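Alpha-rhamnosidase (Dictyoglomus thermophilum, PDB 6I60) probably catalyses the hydrolysis of terminal non-reducing alpha-L-rhamnose residues in alpha-L-rhamnosides, acting as a glycoside hydrolase. Local coordinates at residues 463-468 against 863-868; 516-521 against 573-578. One frame throughout, in Å; residues are numbered along the deposited sequence.

Contact 1 (463-468 against 863-868); sequences ESNGEF and RLNTIK
The carbonyl oxygen of R863 is gripped twice by the facing strand: E467 N donates a hydrogen bond to R863 O (2.8 Å), and the G466 CA-H leans on the same oxygen. E467 and R863 form a hydrogen-bonded antiparallel pair, though the return bond from R863 N to E467 O is long at 3.3 Å, its donor lying well above the carbonyl plane. Two residues along, N865 N bonds N465 O almost in line with the carbonyl, at 2.6 Å. Strand 466-470 is thereby added to the outer edge of an antiparallel sheet, beside strand 859-866 of the C-terminal domain, and leads on into helix 473-488. G466 and L864 make the non-hydrogen-bonded pair; L864 CD2 comes to 4.0 Å from G466 CA, and the leucine also touches Y831 of helix 826-835. On the other face the side chains of E467 and R863 run side by side. R863 sets CG opposite its backbone N (chi1 174°), and a bend at chi3 (86°) turns NE toward E467, 2.9 Å from OE1 in a salt bridge. NE meets OE1 from above the carboxylate, whose plane stands nearly perpendicular to the guanidinium (88°), while NH2 reaches E467 OE2 only weakly. NH1 has a second anionic mate, E870 on the next strand. Replacing R863 with leucine would probably leave both E467 and E870 without their shared positive charge. N465 and N865 cross at about a right angle, their amides not hydrogen-bonded to each other.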
loop_
_atom_site.group_PDB
_atom_site.type_symbol
_atom_site.label_atom_id
_atom_site.label_comp_id
_atom_site.label_asym_id
_atom_site.label_seq_id
_atom_site.Cartn_x
_atom_site.Cartn_y
_atom_site.Cartn_z
ATOM N N GLU A 463 1.195 3.234 -8.371
ATOM C CA GLU A 463 0.501 3.871 -9.478
ATOM C C GLU A 463 -0.918 4.247 -9.068
ATOM O O GLU A 463 -1.493 3.685 -8.133
ATOM C CB GLU A 463 0.457 2.948 -10.694
ATOM C CG GLU A 463 1.521 3.232 -11.732
ATOM C CD GLU A 463 1.707 2.079 -12.700
ATOM O OE1 GLU A 463 2.859 1.833 -13.115
ATOM O OE2 GLU A 463 0.702 1.419 -13.041
ATOM N N SER A 464 -1.486 5.208 -9.791
ATOM C CA SER A 464 -2.863 5.615 -9.551
ATOM C C SER A 464 -3.815 4.626 -10.212
ATOM O O SER A 464 -3.689 4.331 -11.405
ATOM C CB SER A 464 -3.105 7.026 -10.083
ATOM O OG SER A 464 -4.375 7.506 -9.684
ATOM N N ASN A 465 -4.764 4.111 -9.435
ATOM C CA ASN A 465 -5.714 3.127 -9.936
ATOM C C ASN A 465 -7.092 3.705 -10.219
ATOM O O ASN A 465 -7.794 3.192 -11.098
ATOM C CB ASN A 465 -5.857 1.970 -8.941
ATOM C CG ASN A 465 -5.334 0.656 -9.495
ATOM O OD1 ASN A 465 -4.695 0.622 -10.550
ATOM N ND2 ASN A 465 -5.605 -0.436 -8.783
ATOM N N GLY A 466 -7.500 4.748 -9.509
ATOM C CA GLY A 466 -8.841 5.280 -9.667
ATOM C C GLY A 466 -8.901 6.761 -9.376
ATOM O O GLY A 466 -8.143 7.284 -8.554
ATOM N N GLU A 467 -9.811 7.441 -10.068
ATOM C CA GLU A 467 -10.150 8.829 -9.798
ATOM C C GLU A 467 -11.545 8.902 -9.190
ATOM O O GLU A 467 -12.356 7.981 -9.329
ATOM C CB GLU A 467 -10.099 9.677 -11.077
ATOM C CG GLU A 467 -8.756 9.677 -11.784
ATOM C CD GLU A 467 -8.853 10.171 -13.220
ATOM O OE1 GLU A 467 -9.936 10.037 -13.832
ATOM O OE2 GLU A 467 -7.844 10.692 -13.738
ATOM N N PHE A 468 -11.819 10.013 -8.507
ATOM C CA PHE A 468 -13.152 10.262 -7.972
ATOM C C PHE A 468 -13.350 11.758 -7.794
ATOM O O PHE A 468 -12.468 12.445 -7.269
ATOM C CB PHE A 468 -13.373 9.546 -6.638
ATOM C CG PHE A 468 -14.634 9.966 -5.938
ATOM C CD1 PHE A 468 -15.869 9.513 -6.377
ATOM C CD2 PHE A 468 -14.591 10.826 -4.853
ATOM C CE1 PHE A 468 -17.033 9.901 -5.743
ATOM C CE2 PHE A 468 -15.753 11.218 -4.216
ATOM C CZ PHE A 468 -16.975 10.754 -4.662
ATOM N N ARG A 863 -13.579 6.656 -12.080
ATOM C CA ARG A 863 -12.921 5.968 -13.183
ATOM C C ARG A 863 -11.778 5.143 -12.609
ATOM O O ARG A 863 -10.858 5.696 -11.998
ATOM C CB ARG A 863 -12.404 6.958 -14.230
ATOM C CG ARG A 863 -11.582 6.313 -15.334
ATOM C CD ARG A 863 -11.008 7.348 -16.289
ATOM N NE ARG A 863 -9.733 7.890 -15.821
ATOM C CZ ARG A 863 -8.565 7.262 -15.927
ATOM N NH1 ARG A 863 -8.499 6.060 -16.484
ATOM N NH2 ARG A 863 -7.458 7.835 -15.472
ATOM N N LEU A 864 -11.840 3.827 -12.799
ATOM C CA LEU A 864 -10.853 2.908 -12.255
ATOM C C LEU A 864 -10.120 2.190 -13.379
ATOM O O LEU A 864 -10.694 1.897 -14.432
ATOM C CB LEU A 864 -11.503 1.869 -11.330
ATOM C CG LEU A 864 -12.618 2.343 -10.397
ATOM C CD1 LEU A 864 -13.527 1.186 -10.010
ATOM C CD2 LEU A 864 -12.028 2.995 -9.162
ATOM N N ASN A 865 -8.841 1.908 -13.145
ATOM C CA ASN A 865 -8.032 1.076 -14.031
ATOM C C ASN A 865 -7.798 -0.245 -13.306
ATOM O O ASN A 865 -6.883 -0.361 -12.487
ATOM C CB ASN A 865 -6.719 1.764 -14.393
ATOM C CG ASN A 865 -5.827 0.900 -15.264
ATOM O OD1 ASN A 865 -6.170 0.581 -16.403
ATOM N ND2 ASN A 865 -4.672 0.515 -14.730
ATOM N N THR A 866 -8.633 -1.235 -13.603
ATOM C CA THR A 866 -8.615 -2.502 -12.891
ATOM C C THR A 866 -7.720 -3.506 -13.617
ATOM O O THR A 866 -6.974 -3.161 -14.538
ATOM C CB THR A 866 -10.035 -3.038 -12.738
ATOM O OG1 THR A 866 -10.498 -3.518 -14.007
ATOM C CG2 THR A 866 -10.967 -1.940 -12.240
ATOM N N ILE A 867 -7.792 -4.773 -13.197
ATOM C CA ILE A 867 -7.010 -5.824 -13.835
ATOM C C ILE A 867 -7.557 -6.173 -15.213
ATOM O O ILE A 867 -6.845 -6.771 -16.029
ATOM C CB ILE A 867 -6.955 -7.065 -12.922
ATOM C CG1 ILE A 867 -5.579 -7.729 -12.999
ATOM C CG2 ILE A 867 -8.066 -8.056 -13.267
ATOM C CD1 ILE A 867 -4.458 -6.861 -12.466
ATOM N N LYS A 868 -8.805 -5.805 -15.500
ATOM C CA LYS A 868 -9.418 -6.071 -16.792
ATOM C C LYS A 868 -9.416 -4.860 -17.713
ATOM O O LYS A 868 -9.815 -4.987 -18.875
ATOM C CB LYS A 868 -10.859 -6.565 -16.603
ATOM C CG LYS A 868 -10.972 -7.889 -15.862
ATOM C CD LYS A 868 -12.350 -8.504 -16.044
ATOM C CE LYS A 868 -12.367 -9.974 -15.643
ATOM N NZ LYS A 868 -11.246 -10.736 -16.252
#

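Contact 2 (516-521 against 573-578); sequences EAIFNF and YQYYGD
I518 holds CG2 opposite its backbone nitrogen (chi1 -76°, measured to CG1), and Y575 turns CG opposite its own carbonyl carbon (chi1 -76°), so that the methyl branch meets the root of the tyrosine. I518 CG2 lies 3.7 Å from Y575 CB and approaches that ring obliquely, at CG. The same methyl also reaches Y576, 4.1 Å from its CE1, and so touches two successive tyrosines. These residues join the C-terminal ends of helices 514-520 and 564-576 in the helical glycosidase domain, an alpha/alpha-barrel in this family; G577, with positive phi, takes the chain out of the second helix. Further along Y575, the F519 and Y575 side chains cross at about a right angle; their rings form an oblique pair, centroids 5.2 Å apart and planes at 70°. Y575 OH lies near the plane of the F519 ring at its edge, 3.2 Å from CE1, and hydrogen-bonds E515. Y831 of helix 826-835 meets the F519 ring as well. No hydrogen bond crosses between the two segments: Y576 OH passes 3.8 Å from F521 O and hydrogen-bonds the backbone nitrogen of M523.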
loop_
_atom_site.group_PDB
_atom_site.type_symbol
_atom_site.label_atom_id
_atom_site.label_comp_id
_atom_site.label_asym_id
_atom_site.label_seq_id
_atom_site.Cartn_x
_atom_site.Cartn_y
_atom_site.Cartn_z
ATOM N N GLU A 516 -9.811 0.959 0.603
ATOM C CA GLU A 516 -9.638 2.297 0.048
ATOM C C GLU A 516 -8.389 2.376 -0.820
ATOM O O GLU A 516 -8.427 2.937 -1.922
ATOM C CB GLU A 516 -9.576 3.327 1.176
ATOM C CG GLU A 516 -8.893 4.632 0.796
ATOM C CD GLU A 516 -7.421 4.650 1.165
ATOM O OE1 GLU A 516 -6.593 4.987 0.292
ATOM O OE2 GLU A 516 -7.092 4.322 2.323
ATOM N N ALA A 517 -7.275 1.817 -0.340
ATOM C CA ALA A 517 -6.023 1.885 -1.088
ATOM C C ALA A 517 -6.131 1.148 -2.417
ATOM O O ALA A 517 -5.563 1.582 -3.428
ATOM C CB ALA A 517 -4.883 1.315 -0.246
ATOM N N ILE A 518 -6.856 0.029 -2.435
ATOM C CA ILE A 518 -7.037 -0.717 -3.676
ATOM C C ILE A 518 -7.812 0.117 -4.688
ATOM O O ILE A 518 -7.476 0.146 -5.879
ATOM C CB ILE A 518 -7.728 -2.062 -3.386
ATOM C CG1 ILE A 518 -6.735 -3.040 -2.758
ATOM C CG2 ILE A 518 -8.321 -2.653 -4.653
ATOM C CD1 ILE A 518 -7.378 -4.308 -2.241
ATOM N N PHE A 519 -8.848 0.824 -4.230
ATOM C CA PHE A 519 -9.630 1.665 -5.133
ATOM C C PHE A 519 -8.812 2.825 -5.682
ATOM O O PHE A 519 -9.022 3.243 -6.826
ATOM C CB PHE A 519 -10.872 2.197 -4.419
ATOM C CG PHE A 519 -12.121 1.424 -4.721
ATOM C CD1 PHE A 519 -12.614 0.497 -3.817
ATOM C CD2 PHE A 519 -12.800 1.619 -5.913
ATOM C CE1 PHE A 519 -13.761 -0.220 -4.095
ATOM C CE2 PHE A 519 -13.949 0.905 -6.197
ATOM C CZ PHE A 519 -14.430 -0.016 -5.287
ATOM N N ASN A 520 -7.876 3.349 -4.893
ATOM C CA ASN A 520 -7.119 4.528 -5.292
ATOM C C ASN A 520 -5.791 4.199 -5.958
ATOM O O ASN A 520 -5.353 4.945 -6.842
ATOM C CB ASN A 520 -6.861 5.423 -4.076
ATOM C CG ASN A 520 -8.047 6.299 -3.738
ATOM O OD1 ASN A 520 -8.643 6.921 -4.617
ATOM N ND2 ASN A 520 -8.396 6.352 -2.458
ATOM N N PHE A 521 -5.139 3.107 -5.562
ATOM C CA PHE A 521 -3.793 2.809 -6.028
ATOM C C PHE A 521 -3.680 1.337 -6.397
ATOM O O PHE A 521 -4.459 0.497 -5.940
ATOM C CB PHE A 521 -2.741 3.170 -4.969
ATOM C CG PHE A 521 -3.020 4.466 -4.257
ATOM C CD1 PHE A 521 -2.835 5.680 -4.897
ATOM C CD2 PHE A 521 -3.474 4.469 -2.949
ATOM C CE1 PHE A 521 -3.094 6.871 -4.246
ATOM C CE2 PHE A 521 -3.734 5.658 -2.294
ATOM C CZ PHE A 521 -3.543 6.859 -2.945
ATOM N N TYR A 573 -8.111 -11.281 -4.120
ATOM C CA TYR A 573 -8.908 -12.109 -5.016
ATOM C C TYR A 573 -10.179 -11.399 -5.462
ATOM O O TYR A 573 -10.650 -11.625 -6.581
ATOM C CB TYR A 573 -9.252 -13.439 -4.339
ATOM C CG TYR A 573 -10.267 -14.258 -5.102
ATOM C CD1 TYR A 573 -9.931 -14.878 -6.298
ATOM C CD2 TYR A 573 -11.566 -14.405 -4.633
ATOM C CE1 TYR A 573 -10.857 -15.624 -7.005
ATOM C CE2 TYR A 573 -12.498 -15.150 -5.332
ATOM C CZ TYR A 573 -12.138 -15.756 -6.518
ATOM O OH TYR A 573 -13.058 -16.497 -7.222
ATOM N N GLN A 574 -10.738 -10.533 -4.613
ATOM C CA GLN A 574 -11.997 -9.874 -4.946
ATOM C C GLN A 574 -11.802 -8.805 -6.015
ATOM O O GLN A 574 -12.593 -8.716 -6.961
ATOM C CB GLN A 574 -12.617 -9.268 -3.686
ATOM C CG GLN A 574 -13.847 -8.404 -3.936
ATOM C CD GLN A 574 -14.337 -7.695 -2.680
ATOM O OE1 GLN A 574 -13.543 -7.276 -1.838
ATOM N NE2 GLN A 574 -15.654 -7.557 -2.552
ATOM N N TYR A 575 -10.753 -7.993 -5.889
ATOM C CA TYR A 575 -10.553 -6.852 -6.773
ATOM C C TYR A 575 -9.543 -7.110 -7.883
ATOM O O TYR A 575 -9.424 -6.280 -8.791
ATOM C CB TYR A 575 -10.115 -5.629 -5.957
ATOM C CG TYR A 575 -11.251 -4.976 -5.201
ATOM C CD1 TYR A 575 -12.206 -4.215 -5.864
ATOM C CD2 TYR A 575 -11.372 -5.125 -3.825
ATOM C CE1 TYR A 575 -13.248 -3.618 -5.178
ATOM C CE2 TYR A 575 -12.411 -4.532 -3.131
ATOM C CZ TYR A 575 -13.346 -3.781 -3.812
ATOM O OH TYR A 575 -14.379 -3.189 -3.126
ATOM N N TYR A 576 -8.820 -8.228 -7.842
ATOM C CA TYR A 576 -7.862 -8.555 -8.887
ATOM C C TYR A 576 -8.050 -9.939 -9.490
ATOM O O TYR A 576 -7.455 -10.215 -10.539
ATOM C CB TYR A 576 -6.425 -8.446 -8.356
ATOM C CG TYR A 576 -6.031 -7.062 -7.896
ATOM C CD1 TYR A 576 -6.102 -6.711 -6.555
ATOM C CD2 TYR A 576 -5.578 -6.110 -8.800
ATOM C CE1 TYR A 576 -5.738 -5.445 -6.126
ATOM C CE2 TYR A 576 -5.211 -4.841 -8.381
ATOM C CZ TYR A 576 -5.293 -4.516 -7.042
ATOM O OH TYR A 576 -4.934 -3.257 -6.616
ATOM N N GLY A 577 -8.842 -10.811 -8.876
ATOM C CA GLY A 577 -9.017 -12.157 -9.396
ATOM C C GLY A 577 -7.775 -13.017 -9.307
ATOM O O GLY A 577 -7.484 -13.776 -10.241
ATOM N N ASP A 578 -7.033 -12.915 -8.210
ATOM C CA ASP A 578 -5.805 -13.678 -7.996
ATOM C C ASP A 578 -6.110 -14.770 -6.974
ATOM O O ASP A 578 -5.884 -14.600 -5.776
ATOM C CB ASP A 578 -4.670 -12.771 -7.526
ATOM C CG ASP A 578 -3.347 -13.503 -7.419
ATOM O OD1 ASP A 578 -3.236 -14.610 -7.983
ATOM O OD2 ASP A 578 -2.419 -12.971 -6.772
#

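Overall arrangement
The centres of contacts 1 and 2 are about 9 Å apart, and the two touch directly. N465 N is probably hydrogen-bonded to N520 O (2.8 Å), tying the residue just before the edge strand to the end of helix 514-520, and the N465 side chain packs against F521 and Y576. Contact 1 thus lies where the C-terminal beta domain meets the helical domain, while contact 2 forms a buried layer of that domain just beneath it. Y831 serves both, bonding N520 OD1 and, weakly, G466 O. Neither contact includes Y656, E659 or L660, which line the pocket of a bound 2-(2-ethoxyethoxy)ethanol on helix 651-672.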